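Local coordinates for protein Nup188 (Myceliophthora thermophila, PDB 4KF8) that serves as a scaffold nucleoporin of the nuclear pore complex and shares structural and functional properties with nuclear transport receptors, at residues V324-L328 and L371-R375; A79-R83 and H131-A137; L11-S15 and Q68-T72; L220-L224 and S291-L295; F141-R146 and A188-M194. All coordinates share one frame; numbering follows the deposited sequence.

All five contacts join parts of one all-helical chain. Contact 4 is the deeply buried one, its centre about 11 Å from the centre of the chain, and it is almost purely leucine packing. Contact 1 touches it through Ile374 and Ala293, but lies farther out and adds a charged pair at its outer side. Contacts 2 and 3 share helix 67-84, contact 3 being a small apolar patch and contact 2 a mixture of rings and polar groups. Helix 134-143 serves contact 2 near its start and contact 5 near its end. Where helix ends and turns take part, as in contacts 2 and 5, arginine, asparagine and aromatic side chains mix with the aliphatic ones.

Contact 1: V324-L328 and L371-R375; sequences VEFWL and LEGIR
Leu371 takes the middle of this contact, reaching from helix 362-378 toward Val324 and Leu328 of helix 317-328. Its chi1 of 48° sets CG between the backbone N and the carbonyl carbon, a rare choice for a leucine in a helix. From there Leu371 CD1 lies 3.5 Å from Leu328 CG, while CD2 turns to Trp327 CB. Leu328 comes across from helix 317-328, and the two leucines lie alongside, pointing opposite ways. Val324 passes Leu371 in the same manner: its CG1 rests against the backbone at Leu371 O, and Val324 CG2 faces Ile374 CG2 at 4.3 Å. The segments run at a steep angle, 137° between their directions with axes 10.0 Å apart, as parts of the helical stack that forms this nuclear pore domain. Leu371 and Ile374 also touch helix 284-303, at Leu286, Val289 and His290, so helix 362-378 packs on two helices. Toward the outside, Glu325 bends at chi2 and Arg375 at chi3, and the chains cross at about a right angle. Glu325 OE2 meets Arg375 CD at 3.3 Å but stays 4.6 Å from Arg375 NE, with carboxylate and guanidinium planes 61° apart; their opposite charges probably attract without a salt bridge.

Contact 2: A79-R83 and H131-A137; sequences ARSFR and HNVLQVA
Phe82 carries CG anti to its backbone N (chi1 177°), which sends the ring out to the start of helix 134-143, whereas Arg83 bends at both chi2 and chi3 and folds over His131 and Asn132. The phenyl ring arrives edge first: Phe82 CZ lies 3.5 Å from Ala137 CA, Phe82 CE2 is 3.5 Å from Val133 O, and Val136 CG1 approaches obliquely. Beyond the two segments Phe82 also touches Leu162 and Leu101, which ties this part of helix 67-84 to two more helices of the stack. His131 belongs to the short link between helices 121-130 and 134-143. One face of its imidazole sits over the backbone of Arg80, and Ala79 CB is 3.6 Å from His131 CD2. Arg83 comes to the edge of the same imidazole, Arg83 NE 3.6 Å from His131 ND1, with the two planes 57° apart. Asn132 CB lies over one face of the guanidinium. Asn132 O takes both the backbone N of Gln135 and its side chain; Gln135 NE2 to Asn132 O is 2.8 Å and 164° at the hydrogen, a bond in the carbonyl plane that braces the turn before the helix. Arg83 NH1 and Asn132 ND2, both donors, make no bond. With no hydrogen bond crossing, the two segments are joined by packing, and the nearby guanidinium would probably disfavour a positive charge on His131.

Contact 3: L11-S15 and Q68-T72; sequences LSLVS and QLVLT
Leu69 and Leu11 pass side by side, each directed at the other's helix. Leu69, with CG anti to its carbonyl carbon (chi1 -67°), extends CD1 and CD2 past Leu11 toward the backbone of helix 7-20. Leu11 swings its CG anti to the backbone N instead, and this carries Leu11 CD2 back to Leu69 CB, 3.7 Å away; Leu69 CD1 is a similar 3.8 Å from the same methyl. Farther along, Leu11 CD2 also reaches Val70 CG2 at 4.3 Å. The two segments run nearly parallel, 19° between their directions with axes 10.5 Å apart. They belong to the first helices of an all-helical stack, in which helix 30-46, between them in the chain, packs on Leu11 through Leu40 and Val43. On helix 67-84, Val70 rests on Val114 and Ile117. Ser12 meets the fork of Leu69 from another direction: Ser12 OG is 3.3 Å from Leu69 CD1 and 3.5 Å from Leu69 CD2. That hydroxyl is hydrogen-bonded to Ser8 O, one turn earlier on its own helix, so its polar need is met along the helix while its flank lies against the two methyls. Ser15 touches the fork more distantly, Ser15 OG to Leu69 CD2 being 4.4 Å.

Contact 4: L220-L224 and S291-L295; sequences LPLLL and SLALL
This is helix-on-helix packing in the interior of the domain: Leu220, Leu223 and Leu224 of helix 206-226 meet Ser291, Leu292, Leu294 and Leu295 of helix 284-303. The two short segments run in much the same direction, 30° apart, with axes 9.8 Å from each other. Leu224 touches three residues. Leu224 CD2 lies 3.7 Å from Leu294 CB and equally close, 3.7 Å, to Leu295 CD2, crossing both leucines at about a right angle, while the other methyl, Leu224 CD1, rests on Ser291 OG at 3.4 Å. That hydroxyl is hydrogen-bonded to Ser287 O, a turn back on its own helix, so a polar atom is accommodated here among hydrocarbon. Leu295 CD1 turns the other way, 3.9 Å from Leu223 CB. One turn earlier, Leu220 CB faces Ser291 CB at 3.9 Å, and Leu220 CD2 meets Leu292 CD2 at the same distance, 3.9 Å. All six leucines share one conformation, CG anti to the carbonyl carbon with an extended chi2, somewhat looser in Leu224. Leu242 of helix 235-242 touches Leu220, Leu223 and Leu292 and helps close the interface, as does Trp215. Pro221 kinks helix 206-226 on its other side. The arrangement is that of neighbouring helices packed in a helical stack, consistent with the likeness of this nucleoporin to nuclear transport receptors.

Contact 5: F141-R146 and A188-M194; sequences FSWSDR and ANLAGFM
The backbones come close where two helices end: Ser142 near the end of helix 134-143 and Ala188, just past helix 181-187, have CA atoms 4.8 Å apart, and the chains diverge from there to Asp145 and Leu190, 6.7 Å apart at CA. Phe141, with CG anti to its backbone N, sets Phe141 CE2 3.7 Å from Ala188 CB and Phe141 CE1 3.6 Å from Leu190 CD1, both partners approaching the ring obliquely, while the selenomethionine Met194 likewise brings CE obliquely toward CZ. Leu190 also presses its branch point on Ser144; Ser144 OG bonds back to Phe141 O (3.1 Å), the donor tilted 29° from the carbonyl plane, and this bond ties Ser144 back to the last turn of the helix. The segment 188-194, a turn leading into the short, weakly bonded helix 190-193, thus acts as a link between helices of the stack: Leu190, Phe193 and Met194 lean on helix 206-226 at Ile214, Cys211 and Ile219, and Pro153 packs on Leu190, Ser144 and Asp145. Toward solvent the partners are more polar. Asp145 OD1 lies over one face of the Phe193 ring, shifted toward its rim, the planes 26° apart; behind this pair Asp145 has Pro153 and Phe193 has Cys211. Arg146 NH1 and Asn189 ND2 approach to 3.2 Å as two donors, with guanidinium and amide planes 85° apart and no hydrogen bond between them.

Contact 1: V324-L328 and L371-R375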
# COMPACT_ATOMS: atom_id res chain seq x y z
N VAL A 324 14.80 13.23 -14.09
CA VAL A 324 13.39 13.53 -14.30
C VAL A 324 13.19 14.42 -15.53
O VAL A 324 12.31 14.16 -16.35
CB VAL A 324 12.76 14.20 -13.06
CG1 VAL A 324 11.51 14.97 -13.43
CG2 VAL A 324 12.46 13.16 -11.99
N GLU A 325 14.01 15.45 -15.65
CA GLU A 325 13.91 16.40 -16.76
C GLU A 325 14.11 15.74 -18.12
O GLU A 325 13.40 16.05 -19.08
CB GLU A 325 14.90 17.56 -16.58
CG GLU A 325 14.67 18.40 -15.33
CD GLU A 325 13.40 19.23 -15.40
OE1 GLU A 325 12.81 19.35 -16.49
OE2 GLU A 325 12.98 19.77 -14.35
N PHE A 326 15.08 14.83 -18.20
CA PHE A 326 15.36 14.14 -19.46
C PHE A 326 14.41 12.98 -19.72
O PHE A 326 14.62 12.19 -20.64
CB PHE A 326 16.82 13.69 -19.52
CG PHE A 326 17.80 14.81 -19.74
CD1 PHE A 326 17.36 16.02 -20.26
CD2 PHE A 326 19.14 14.66 -19.44
CE1 PHE A 326 18.26 17.06 -20.47
CE2 PHE A 326 20.03 15.69 -19.65
CZ PHE A 326 19.59 16.89 -20.17
N TRP A 327 13.36 12.89 -18.91
CA TRP A 327 12.25 11.99 -19.18
C TRP A 327 11.00 12.81 -19.46
O TRP A 327 10.08 12.36 -20.14
CB TRP A 327 12.00 11.05 -17.99
CG TRP A 327 12.81 9.79 -18.02
CD1 TRP A 327 13.76 9.40 -17.12
CD2 TRP A 327 12.75 8.75 -19.00
NE1 TRP A 327 14.29 8.19 -17.48
CE2 TRP A 327 13.69 7.76 -18.63
CE3 TRP A 327 11.99 8.55 -20.16
CZ2 TRP A 327 13.89 6.60 -19.37
CZ3 TRP A 327 12.19 7.40 -20.90
CH2 TRP A 327 13.13 6.44 -20.50
N LEU A 328 10.98 14.03 -18.93
CA LEU A 328 9.87 14.95 -19.14
C LEU A 328 9.90 15.52 -20.55
O LEU A 328 8.86 15.72 -21.18
CB LEU A 328 9.90 16.08 -18.12
CG LEU A 328 8.93 15.97 -16.94
CD1 LEU A 328 9.08 17.15 -15.99
CD2 LEU A 328 7.50 15.88 -17.46
N LEU A 371 6.36 12.10 -11.89
CA LEU A 371 7.69 12.70 -11.97
C LEU A 371 7.68 14.23 -12.15
O LEU A 371 8.72 14.88 -12.04
CB LEU A 371 8.56 12.01 -13.04
CG LEU A 371 7.98 11.77 -14.44
CD1 LEU A 371 8.00 13.04 -15.28
CD2 LEU A 371 8.72 10.65 -15.16
N GLU A 372 6.50 14.78 -12.42
CA GLU A 372 6.34 16.23 -12.47
C GLU A 372 6.29 16.78 -11.04
O GLU A 372 6.80 17.87 -10.77
CB GLU A 372 5.05 16.60 -13.21
CG GLU A 372 4.87 18.08 -13.47
CD GLU A 372 3.52 18.40 -14.10
OE1 GLU A 372 3.47 19.26 -15.00
OE2 GLU A 372 2.51 17.79 -13.69
N GLY A 373 5.67 16.01 -10.15
CA GLY A 373 5.60 16.37 -8.74
C GLY A 373 6.93 16.22 -8.04
O GLY A 373 7.24 16.95 -7.11
N ILE A 374 7.73 15.25 -8.49
CA ILE A 374 9.06 15.03 -7.96
C ILE A 374 9.93 16.25 -8.25
O ILE A 374 10.82 16.60 -7.47
CB ILE A 374 9.72 13.78 -8.57
CG1 ILE A 374 8.82 12.56 -8.38
CG2 ILE A 374 11.10 13.53 -7.96
CD1 ILE A 374 9.37 11.29 -8.99
N ARG A 375 9.65 16.90 -9.37
CA ARG A 375 10.34 18.13 -9.74
C ARG A 375 10.00 19.26 -8.78
O ARG A 375 10.88 19.98 -8.32
CB ARG A 375 9.98 18.52 -11.17
CG ARG A 375 10.60 19.83 -11.65
CD ARG A 375 10.04 20.21 -13.01
NE ARG A 375 8.59 20.13 -13.04
CZ ARG A 375 7.77 21.10 -12.65
NH1 ARG A 375 8.27 22.25 -12.20
NH2 ARG A 375 6.46 20.93 -12.70

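Contact 2: A79-R83 and H131-A137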
# COMPACT_ATOMS: atom_id res chain seq x y z
N ALA A 79 -12.54 -7.21 10.57
CA ALA A 79 -11.66 -7.56 11.69
C ALA A 79 -11.73 -9.05 12.01
O ALA A 79 -10.70 -9.72 12.13
CB ALA A 79 -12.01 -6.73 12.91
N ARG A 80 -12.95 -9.57 12.13
CA ARG A 80 -13.18 -10.96 12.51
C ARG A 80 -12.57 -11.95 11.52
O ARG A 80 -12.06 -13.00 11.91
CB ARG A 80 -14.68 -11.23 12.65
CG ARG A 80 -15.04 -12.65 13.03
CD ARG A 80 -16.53 -12.88 12.93
NE ARG A 80 -17.28 -11.86 13.66
CZ ARG A 80 -18.61 -11.75 13.64
NH1 ARG A 80 -19.34 -12.60 12.93
NH2 ARG A 80 -19.20 -10.78 14.34
N SER A 81 -12.62 -11.61 10.24
CA SER A 81 -12.13 -12.52 9.20
C SER A 81 -10.61 -12.64 9.20
O SER A 81 -10.08 -13.73 9.04
CB SER A 81 -12.64 -12.08 7.83
OG SER A 81 -14.04 -12.27 7.73
N PHE A 82 -9.92 -11.51 9.39
CA PHE A 82 -8.46 -11.51 9.43
C PHE A 82 -7.94 -12.36 10.58
O PHE A 82 -6.91 -13.02 10.47
CB PHE A 82 -7.91 -10.09 9.52
CG PHE A 82 -6.42 -10.03 9.64
CD1 PHE A 82 -5.61 -10.28 8.55
CD2 PHE A 82 -5.82 -9.73 10.85
CE1 PHE A 82 -4.24 -10.24 8.65
CE2 PHE A 82 -4.44 -9.68 10.96
CZ PHE A 82 -3.65 -9.94 9.86
N ARG A 83 -8.66 -12.32 11.70
CA ARG A 83 -8.35 -13.16 12.86
C ARG A 83 -8.34 -14.63 12.47
O ARG A 83 -7.48 -15.39 12.91
CB ARG A 83 -9.39 -12.93 13.96
CG ARG A 83 -9.44 -11.51 14.48
CD ARG A 83 -8.36 -11.25 15.52
NE ARG A 83 -8.63 -11.95 16.78
CZ ARG A 83 -7.87 -12.91 17.28
NH1 ARG A 83 -6.77 -13.30 16.65
NH2 ARG A 83 -8.21 -13.49 18.43
N HIS A 131 -10.06 -6.54 18.37
CA HIS A 131 -9.48 -7.78 17.89
C HIS A 131 -7.96 -7.69 17.93
O HIS A 131 -7.39 -6.66 18.32
CB HIS A 131 -9.96 -8.10 16.48
CG HIS A 131 -11.36 -8.64 16.43
ND1 HIS A 131 -11.64 -9.98 16.57
CD2 HIS A 131 -12.55 -8.02 16.25
CE1 HIS A 131 -12.94 -10.17 16.49
NE2 HIS A 131 -13.52 -9.00 16.30
N ASN A 132 -7.31 -8.77 17.52
CA ASN A 132 -5.85 -8.84 17.54
C ASN A 132 -5.19 -8.00 16.44
O ASN A 132 -4.27 -7.22 16.70
CB ASN A 132 -5.38 -10.29 17.48
CG ASN A 132 -5.02 -10.84 18.85
OD1 ASN A 132 -5.22 -10.17 19.87
ND2 ASN A 132 -4.49 -12.05 18.87
N VAL A 133 -5.69 -8.17 15.22
CA VAL A 133 -5.37 -7.33 14.05
C VAL A 133 -3.91 -6.90 13.84
O VAL A 133 -3.07 -7.73 13.50
CB VAL A 133 -6.36 -6.14 13.90
CG1 VAL A 133 -7.75 -6.66 13.55
CG2 VAL A 133 -6.41 -5.27 15.16
N LEU A 134 -3.62 -5.61 14.01
CA LEU A 134 -2.29 -5.07 13.74
C LEU A 134 -1.16 -5.81 14.47
O LEU A 134 -0.06 -5.93 13.94
CB LEU A 134 -2.20 -3.55 13.97
CG LEU A 134 -2.98 -2.79 15.05
CD1 LEU A 134 -2.22 -1.54 15.44
CD2 LEU A 134 -4.37 -2.41 14.57
N GLN A 135 -1.45 -6.30 15.66
CA GLN A 135 -0.53 -7.19 16.35
C GLN A 135 -0.26 -8.42 15.48
O GLN A 135 0.89 -8.76 15.21
CB GLN A 135 -1.12 -7.62 17.70
CG GLN A 135 -1.60 -6.47 18.57
CD GLN A 135 -2.43 -6.96 19.74
OE1 GLN A 135 -1.94 -7.06 20.87
NE2 GLN A 135 -3.70 -7.28 19.48
N VAL A 136 -1.33 -9.08 15.04
CA VAL A 136 -1.21 -10.27 14.20
C VAL A 136 -0.78 -9.91 12.77
O VAL A 136 -0.05 -10.67 12.12
CB VAL A 136 -2.51 -11.10 14.20
CG1 VAL A 136 -2.43 -12.24 13.20
CG2 VAL A 136 -2.78 -11.65 15.59
N ALA A 137 -1.21 -8.75 12.28
CA ALA A 137 -0.76 -8.25 10.99
C ALA A 137 0.76 -8.05 10.98
O ALA A 137 1.43 -8.41 10.00
CB ALA A 137 -1.47 -6.95 10.64

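Contact 3: L11-S15 and Q68-T72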
# COMPACT_ATOMS: atom_id res chain seq x y z
N LEU A 11 -27.18 -2.72 1.29
CA LEU A 11 -26.05 -2.93 2.19
C LEU A 11 -26.49 -3.65 3.46
O LEU A 11 -25.78 -4.52 3.96
CB LEU A 11 -25.40 -1.59 2.53
CG LEU A 11 -24.12 -1.59 3.36
CD1 LEU A 11 -23.03 -2.41 2.68
CD2 LEU A 11 -23.65 -0.17 3.58
N SER A 12 -27.66 -3.28 3.97
CA SER A 12 -28.23 -3.93 5.15
C SER A 12 -28.49 -5.40 4.88
O SER A 12 -28.15 -6.26 5.70
CB SER A 12 -29.54 -3.26 5.55
OG SER A 12 -29.34 -1.91 5.92
N LEU A 13 -29.10 -5.68 3.73
CA LEU A 13 -29.50 -7.04 3.38
C LEU A 13 -28.29 -7.94 3.15
O LEU A 13 -28.29 -9.11 3.54
CB LEU A 13 -30.39 -7.02 2.14
CG LEU A 13 -30.94 -8.35 1.64
CD1 LEU A 13 -31.88 -8.97 2.66
CD2 LEU A 13 -31.64 -8.15 0.32
N VAL A 14 -27.26 -7.40 2.50
CA VAL A 14 -26.04 -8.15 2.23
C VAL A 14 -25.28 -8.42 3.52
O VAL A 14 -24.77 -9.52 3.73
CB VAL A 14 -25.14 -7.42 1.22
CG1 VAL A 14 -23.75 -8.03 1.19
CG2 VAL A 14 -25.76 -7.46 -0.17
N SER A 15 -25.23 -7.41 4.39
CA SER A 15 -24.57 -7.54 5.68
C SER A 15 -25.34 -8.47 6.61
O SER A 15 -24.75 -9.27 7.32
CB SER A 15 -24.37 -6.17 6.33
OG SER A 15 -25.60 -5.48 6.44
N GLN A 68 -23.44 3.85 9.52
CA GLN A 68 -23.49 2.95 10.66
C GLN A 68 -23.28 1.51 10.21
O GLN A 68 -22.65 0.71 10.91
CB GLN A 68 -24.84 3.08 11.38
CG GLN A 68 -25.02 4.40 12.12
CD GLN A 68 -24.18 4.48 13.38
OE1 GLN A 68 -23.73 3.47 13.90
NE2 GLN A 68 -23.97 5.70 13.87
N LEU A 69 -23.82 1.18 9.04
CA LEU A 69 -23.66 -0.15 8.46
C LEU A 69 -22.20 -0.43 8.16
O LEU A 69 -21.70 -1.53 8.42
CB LEU A 69 -24.49 -0.27 7.18
CG LEU A 69 -26.01 -0.22 7.28
CD1 LEU A 69 -26.63 -0.03 5.90
CD2 LEU A 69 -26.55 -1.48 7.94
N VAL A 70 -21.51 0.56 7.62
CA VAL A 70 -20.10 0.43 7.27
C VAL A 70 -19.25 0.15 8.51
O VAL A 70 -18.32 -0.67 8.47
CB VAL A 70 -19.57 1.70 6.57
CG1 VAL A 70 -18.16 1.47 6.04
CG2 VAL A 70 -20.50 2.10 5.44
N LEU A 71 -19.57 0.83 9.60
CA LEU A 71 -18.87 0.61 10.87
C LEU A 71 -19.23 -0.75 11.47
O LEU A 71 -18.40 -1.39 12.12
CB LEU A 71 -19.19 1.74 11.85
CG LEU A 71 -18.72 3.13 11.41
CD1 LEU A 71 -19.28 4.21 12.32
CD2 LEU A 71 -17.20 3.19 11.37
N THR A 72 -20.46 -1.19 11.24
CA THR A 72 -20.88 -2.51 11.69
C THR A 72 -20.17 -3.58 10.87
O THR A 72 -19.93 -4.68 11.36
CB THR A 72 -22.40 -2.69 11.54
OG1 THR A 72 -23.08 -1.53 12.03
CG2 THR A 72 -22.86 -3.92 12.31

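Contact 4: L220-L224 and S291-L295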
# COMPACT_ATOMS: atom_id res chain seq x y z
N LEU A 220 7.24 2.41 2.13
CA LEU A 220 7.33 3.84 1.85
C LEU A 220 6.02 4.63 2.06
O LEU A 220 6.05 5.68 2.70
CB LEU A 220 7.89 4.10 0.45
CG LEU A 220 9.32 3.62 0.20
CD1 LEU A 220 9.77 4.01 -1.19
CD2 LEU A 220 10.26 4.18 1.25
N PRO A 221 4.89 4.14 1.52
CA PRO A 221 3.65 4.88 1.81
C PRO A 221 3.23 4.77 3.28
O PRO A 221 2.50 5.62 3.77
CB PRO A 221 2.62 4.21 0.90
CG PRO A 221 3.17 2.88 0.62
CD PRO A 221 4.65 3.06 0.56
N LEU A 222 3.70 3.72 3.96
CA LEU A 222 3.51 3.62 5.40
C LEU A 222 4.25 4.74 6.11
O LEU A 222 3.70 5.40 6.98
CB LEU A 222 4.00 2.26 5.91
CG LEU A 222 2.95 1.19 6.19
CD1 LEU A 222 3.59 -0.17 6.40
CD2 LEU A 222 2.11 1.56 7.39
N LEU A 223 5.51 4.97 5.72
CA LEU A 223 6.34 5.99 6.34
C LEU A 223 5.78 7.40 6.13
O LEU A 223 5.89 8.26 7.01
CB LEU A 223 7.77 5.92 5.82
CG LEU A 223 8.53 4.62 6.09
CD1 LEU A 223 9.95 4.73 5.58
CD2 LEU A 223 8.52 4.28 7.57
N LEU A 224 5.19 7.63 4.97
CA LEU A 224 4.58 8.92 4.65
C LEU A 224 3.38 9.19 5.54
O LEU A 224 3.05 10.34 5.83
CB LEU A 224 4.14 8.95 3.18
CG LEU A 224 5.21 8.91 2.09
CD1 LEU A 224 4.64 8.28 0.84
CD2 LEU A 224 5.71 10.31 1.80
N SER A 291 7.84 9.04 -3.37
CA SER A 291 7.72 8.85 -1.93
C SER A 291 8.99 9.29 -1.21
O SER A 291 8.93 10.06 -0.25
CB SER A 291 7.43 7.38 -1.60
OG SER A 291 6.11 7.03 -1.99
N LEU A 292 10.13 8.80 -1.68
CA LEU A 292 11.42 9.12 -1.10
C LEU A 292 11.72 10.62 -1.14
O LEU A 292 12.33 11.16 -0.21
CB LEU A 292 12.53 8.36 -1.83
CG LEU A 292 12.59 6.86 -1.57
CD1 LEU A 292 13.56 6.18 -2.50
CD2 LEU A 292 12.97 6.62 -0.12
N ALA A 293 11.29 11.28 -2.20
CA ALA A 293 11.52 12.72 -2.35
C ALA A 293 10.77 13.49 -1.26
O ALA A 293 11.28 14.48 -0.74
CB ALA A 293 11.09 13.19 -3.73
N LEU A 294 9.57 13.04 -0.93
CA LEU A 294 8.77 13.65 0.13
C LEU A 294 9.36 13.36 1.51
O LEU A 294 9.43 14.25 2.35
CB LEU A 294 7.33 13.15 0.07
CG LEU A 294 6.43 13.82 -0.98
CD1 LEU A 294 5.04 13.20 -0.96
CD2 LEU A 294 6.36 15.32 -0.71
N LEU A 295 9.76 12.11 1.73
CA LEU A 295 10.32 11.71 3.01
C LEU A 295 11.59 12.50 3.34
O LEU A 295 11.68 13.12 4.40
CB LEU A 295 10.61 10.21 3.03
CG LEU A 295 9.38 9.30 3.03
CD1 LEU A 295 9.76 7.83 3.07
CD2 LEU A 295 8.46 9.65 4.19

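Contact 5: F141-R146 and A188-M194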
# COMPACT_ATOMS: atom_id res chain seq x y z
N PHE A 141 3.85 -10.31 9.09
CA PHE A 141 4.92 -9.71 8.31
C PHE A 141 6.28 -10.32 8.66
O PHE A 141 7.10 -10.58 7.78
CB PHE A 141 4.97 -8.20 8.50
CG PHE A 141 6.14 -7.54 7.83
CD1 PHE A 141 6.13 -7.27 6.48
CD2 PHE A 141 7.27 -7.21 8.57
CE1 PHE A 141 7.21 -6.67 5.86
CE2 PHE A 141 8.36 -6.61 7.96
CZ PHE A 141 8.32 -6.34 6.60
N SER A 142 6.51 -10.54 9.95
CA SER A 142 7.74 -11.17 10.41
C SER A 142 7.74 -12.66 10.08
O SER A 142 8.78 -13.32 10.11
CB SER A 142 7.93 -10.94 11.91
OG SER A 142 6.68 -10.82 12.56
N TRP A 143 6.57 -13.18 9.75
CA TRP A 143 6.41 -14.59 9.38
C TRP A 143 6.80 -14.85 7.93
O TRP A 143 7.55 -15.79 7.63
CB TRP A 143 4.95 -15.02 9.56
CG TRP A 143 4.59 -15.45 10.93
CD1 TRP A 143 3.60 -14.94 11.72
CD2 TRP A 143 5.19 -16.51 11.68
NE1 TRP A 143 3.56 -15.60 12.92
CE2 TRP A 143 4.52 -16.57 12.92
CE3 TRP A 143 6.23 -17.40 11.43
CZ2 TRP A 143 4.86 -17.49 13.91
CZ3 TRP A 143 6.57 -18.32 12.41
CH2 TRP A 143 5.89 -18.36 13.63
N SER A 144 6.29 -13.99 7.04
CA SER A 144 6.26 -14.19 5.59
C SER A 144 7.16 -15.25 4.94
O SER A 144 6.66 -16.16 4.27
CB SER A 144 6.42 -12.85 4.86
OG SER A 144 7.64 -12.22 5.19
N ASP A 145 8.48 -15.15 5.13
CA ASP A 145 9.40 -16.01 4.38
C ASP A 145 9.33 -17.49 4.74
O ASP A 145 9.47 -18.35 3.88
CB ASP A 145 10.84 -15.50 4.47
CG ASP A 145 11.72 -16.09 3.37
OD1 ASP A 145 11.65 -15.59 2.23
OD2 ASP A 145 12.48 -17.04 3.65
N ARG A 146 9.10 -17.79 6.02
CA ARG A 146 8.90 -19.16 6.45
C ARG A 146 7.54 -19.66 5.96
O ARG A 146 7.28 -20.87 5.95
CB ARG A 146 8.96 -19.27 7.97
CG ARG A 146 10.34 -19.11 8.56
CD ARG A 146 10.32 -19.39 10.05
NE ARG A 146 9.53 -18.41 10.78
CZ ARG A 146 10.06 -17.44 11.52
NH1 ARG A 146 11.37 -17.32 11.62
NH2 ARG A 146 9.27 -16.59 12.16
N ALA A 188 12.73 -8.04 11.01
CA ALA A 188 12.16 -9.18 10.30
C ALA A 188 13.19 -9.87 9.41
O ALA A 188 14.17 -9.25 9.00
CB ALA A 188 10.96 -8.75 9.47
N ASN A 189 12.96 -11.15 9.13
CA ASN A 189 13.83 -11.90 8.23
C ASN A 189 13.76 -11.32 6.82
O ASN A 189 14.70 -11.44 6.04
CB ASN A 189 13.44 -13.37 8.21
CG ASN A 189 13.64 -14.05 9.55
OD1 ASN A 189 14.61 -13.77 10.26
ND2 ASN A 189 12.72 -14.93 9.91
N LEU A 190 12.63 -10.69 6.51
CA LEU A 190 12.40 -10.06 5.22
C LEU A 190 13.42 -8.97 4.92
O LEU A 190 13.78 -8.74 3.77
CB LEU A 190 11.00 -9.47 5.16
CG LEU A 190 9.98 -10.22 4.32
CD1 LEU A 190 8.74 -9.37 4.12
CD2 LEU A 190 10.59 -10.60 2.98
N ALA A 191 13.86 -8.29 5.98
CA ALA A 191 14.77 -7.15 5.84
C ALA A 191 16.10 -7.55 5.20
O ALA A 191 16.83 -6.70 4.69
CB ALA A 191 14.99 -6.49 7.18
N GLY A 192 16.41 -8.84 5.25
CA GLY A 192 17.63 -9.35 4.64
C GLY A 192 17.45 -9.66 3.17
O GLY A 192 18.40 -9.59 2.39
N PHE A 193 16.23 -10.01 2.78
CA PHE A 193 15.92 -10.32 1.39
C PHE A 193 15.81 -9.04 0.55
O PHE A 193 16.29 -8.99 -0.59
CB PHE A 193 14.64 -11.15 1.28
CG PHE A 193 14.75 -12.50 1.93
CD1 PHE A 193 15.39 -13.55 1.29
CD2 PHE A 193 14.20 -12.72 3.18
CE1 PHE A 193 15.49 -14.79 1.90
CE2 PHE A 193 14.29 -13.96 3.79
CZ PHE A 193 14.93 -15.00 3.15
N MSE A 194 15.18 -8.01 1.11
CA MSE A 194 15.07 -6.72 0.45
C MSE A 194 16.44 -6.06 0.33
O MSE A 194 16.64 -5.17 -0.50
CB MSE A 194 14.14 -5.80 1.24
CG MSE A 194 12.69 -6.27 1.32
SE MSE A 194 11.59 -5.09 2.43
CE MSE A 194 11.74 -6.02 4.14